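Local coordinates for protein tyrosinase (Aspergillus oryzae, PDB 6JU8) that probably oxidises L-tyrosine and L-dopa to L-dopaquinone with molecular oxygen at a dinuclear copper centre, a step of melanin biosynthesis, at residues 217-222 with 226-231. The protein carries 1 engineered substitution. Sequence-based numbering, arbitrary orientation. Where two conformers were deposited one is given.
Sequences SQKTEE and SFDLPF
Strands 218-222 and 225-229 pair as a two-stranded antiparallel beta hairpin within the common central domain of tyrosinase, and Q218 with L229 and T220 with F227 are its hydrogen-bonded pairs. Each pair closes a ring of two backbone bonds: T220 N to F227 O and F227 N to T220 O are both 2.8 Å. At L229 N to Q218 O the donor stands 44° out of the carbonyl plane. K219-D228 and E221-S226 are the non-hydrogen-bonded pairs, and their side chains share the exposed face. There K219 and D228 run side by side; the lysine chain leaves anti to its own N (chi1 -168°), then bends at its last two torsions and brings NZ to 2.8 Å from OD1 of D228, on the syn lone pair. A water donating to the same OD1 links it to OG of S217. On this face too, S226 OG donates to the syn lone pair of E221 OE2 at 2.6 Å.

The other face, carrying Q218, T220, F227 and L229, is mixed. E222 lays CB 3.8 Å from F227 CE2, its carboxylate 35° from the ring plane and OE1 over one face. At the open end of the hairpin, Q218 CG meets the edge of the F231 ring at CD2 (3.7 Å); the bend of Q218 turns its amide away, where NE2 bonds to T216 O. This end lies near the dinuclear site without ligating it: the Q218 side chain is about 10 Å from that of the copper ligand H71, and the F231 side chain about 10 Å from that of H336, another.

The contact is partly buried. E222 is tied to S345 OG and F344 N, L229 and P230 rest on F344, and Q218 packs on the loops of W75 and P364, while the F231 ring meets H359, on the loop between strand 356-357 and helix 371-389.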
loop_
_atom_site.group_PDB
_atom_site.type_symbol
_atom_site.label_atom_id
_atom_site.label_comp_id
_atom_site.label_asym_id
_atom_site.label_seq_id
_atom_site.Cartn_x
_atom_site.Cartn_y
_atom_site.Cartn_z
ATOM N N SER A 217 -15.475 -9.745 -13.660
ATOM C CA SER A 217 -14.303 -9.221 -14.353
ATOM C C SER A 217 -14.773 -8.235 -15.432
ATOM O O SER A 217 -15.938 -8.214 -15.843
ATOM C CB SER A 217 -13.469 -10.323 -14.974
ATOM O OG SER A 217 -14.152 -11.041 -15.994
ATOM N N GLN A 218 -13.845 -7.379 -15.858
ATOM C CA GLN A 218 -14.151 -6.310 -16.790
ATOM C C GLN A 218 -13.142 -6.286 -17.926
ATOM O O GLN A 218 -11.934 -6.126 -17.743
ATOM C CB GLN A 218 -14.147 -4.971 -16.043
ATOM C CG GLN A 218 -15.086 -4.950 -14.849
ATOM C CD GLN A 218 -16.549 -5.071 -15.210
ATOM O OE1 GLN A 218 -16.997 -4.695 -16.300
ATOM N NE2 GLN A 218 -17.349 -5.552 -14.262
ATOM N N LYS A 219 -13.605 -6.494 -19.155
ATOM C CA LYS A 219 -12.737 -6.693 -20.316
ATOM C C LYS A 219 -12.242 -5.323 -20.796
ATOM O O LYS A 219 -13.053 -4.411 -20.931
ATOM C CB LYS A 219 -13.402 -7.440 -21.469
ATOM C CG LYS A 219 -12.426 -7.912 -22.551
ATOM C CD LYS A 219 -13.180 -8.530 -23.701
ATOM C CE LYS A 219 -13.947 -9.792 -23.372
ATOM N NZ LYS A 219 -13.161 -10.842 -22.682
ATOM N N THR A 220 -10.933 -5.242 -20.976
ATOM C CA THR A 220 -10.277 -3.990 -21.343
ATOM C C THR A 220 -9.241 -4.279 -22.417
ATOM O O THR A 220 -8.729 -5.390 -22.490
ATOM C CB THR A 220 -9.533 -3.388 -20.131
ATOM O OG1 THR A 220 -8.959 -2.116 -20.450
ATOM C CG2 THR A 220 -8.367 -4.274 -19.721
ATOM N N GLU A 221 -8.915 -3.311 -23.249
ATOM C CA GLU A 221 -7.866 -3.493 -24.244
ATOM C C GLU A 221 -6.579 -2.810 -23.777
ATOM O O GLU A 221 -6.586 -1.654 -23.335
ATOM C CB GLU A 221 -8.300 -2.910 -25.584
ATOM C CG GLU A 221 -9.559 -3.497 -26.184
ATOM C CD GLU A 221 -9.385 -4.934 -26.625
ATOM O OE1 GLU A 221 -8.513 -5.219 -27.467
ATOM O OE2 GLU A 221 -10.121 -5.781 -26.088
ATOM N N GLU A 222 -5.480 -3.541 -23.902
ATOM C CA GLU A 222 -4.142 -3.032 -23.636
ATOM C C GLU A 222 -3.256 -3.399 -24.818
ATOM O O GLU A 222 -3.195 -4.592 -25.164
ATOM C CB GLU A 222 -3.554 -3.594 -22.332
ATOM C CG GLU A 222 -4.415 -3.298 -21.122
ATOM C CD GLU A 222 -3.875 -3.812 -19.821
ATOM O OE1 GLU A 222 -2.814 -4.479 -19.776
ATOM O OE2 GLU A 222 -4.480 -3.520 -18.756
ATOM N N SER A 226 -7.055 -8.026 -25.622
ATOM C CA SER A 226 -8.075 -8.045 -24.580
ATOM C C SER A 226 -7.587 -8.674 -23.279
ATOM O O SER A 226 -6.946 -9.725 -23.303
ATOM C CB SER A 226 -9.266 -8.881 -25.067
ATOM O OG SER A 226 -9.800 -8.373 -26.272
ATOM N N PHE A 227 -7.935 -8.048 -22.152
ATOM C CA PHE A 227 -7.654 -8.580 -20.823
ATOM C C PHE A 227 -8.904 -8.475 -19.963
ATOM O O PHE A 227 -9.585 -7.455 -20.014
ATOM C CB PHE A 227 -6.495 -7.812 -20.161
ATOM C CG PHE A 227 -5.220 -8.041 -20.932
ATOM C CD1 PHE A 227 -4.383 -9.118 -20.691
ATOM C CD2 PHE A 227 -4.915 -7.176 -21.970
ATOM C CE1 PHE A 227 -3.262 -9.339 -21.475
ATOM C CE2 PHE A 227 -3.784 -7.390 -22.748
ATOM C CZ PHE A 227 -2.959 -8.461 -22.499
ATOM N N ASP A 228 -9.172 -9.520 -19.184
ATOM C CA ASP A 228 -10.263 -9.495 -18.227
ATOM C C ASP A 228 -9.746 -9.077 -16.858
ATOM O O ASP A 228 -9.127 -9.832 -16.096
ATOM C CB ASP A 228 -10.937 -10.867 -18.196
ATOM C CG ASP A 228 -11.556 -11.243 -19.530
ATOM O OD1 ASP A 228 -12.313 -10.410 -20.065
ATOM O OD2 ASP A 228 -11.278 -12.332 -20.062
ATOM N N LEU A 229 -9.920 -7.788 -16.551
ATOM C CA LEU A 229 -9.413 -7.271 -15.261
ATOM C C LEU A 229 -10.168 -7.949 -14.145
ATOM O O LEU A 229 -11.406 -7.918 -14.167
ATOM C CB LEU A 229 -9.663 -5.754 -15.221
ATOM C CG LEU A 229 -8.981 -4.926 -16.324
ATOM C CD1 LEU A 229 -9.289 -3.446 -16.155
ATOM C CD2 LEU A 229 -7.486 -5.192 -16.262
ATOM N N PRO A 230 -9.465 -8.588 -13.211
ATOM C CA PRO A 230 -10.132 -9.485 -12.250
ATOM C C PRO A 230 -10.795 -8.829 -11.050
ATOM O O PRO A 230 -10.586 -9.226 -9.896
ATOM C CB PRO A 230 -8.985 -10.389 -11.782
ATOM C CG PRO A 230 -7.763 -9.497 -11.845
ATOM C CD PRO A 230 -7.993 -8.653 -13.083
ATOM N N PHE A 231 -11.659 -7.847 -11.302
ATOM C CA PHE A 231 -12.355 -7.122 -10.237
ATOM C C PHE A 231 -13.304 -8.046 -9.486
ATOM O O PHE A 231 -13.622 -7.718 -8.338
ATOM C CB PHE A 231 -13.077 -5.910 -10.811
ATOM C CG PHE A 231 -12.110 -4.876 -11.327
ATOM C CD1 PHE A 231 -11.175 -4.269 -10.506
ATOM C CD2 PHE A 231 -12.130 -4.502 -12.666
ATOM C CE1 PHE A 231 -10.312 -3.311 -10.978
ATOM C CE2 PHE A 231 -11.296 -3.505 -13.136
ATOM C CZ PHE A 231 -10.396 -2.871 -12.293
HETATM O O HOH W 1 -14.338 -9.642 -18.394
HETATM O O HOH W 2 -9.973 -11.583 -22.887
#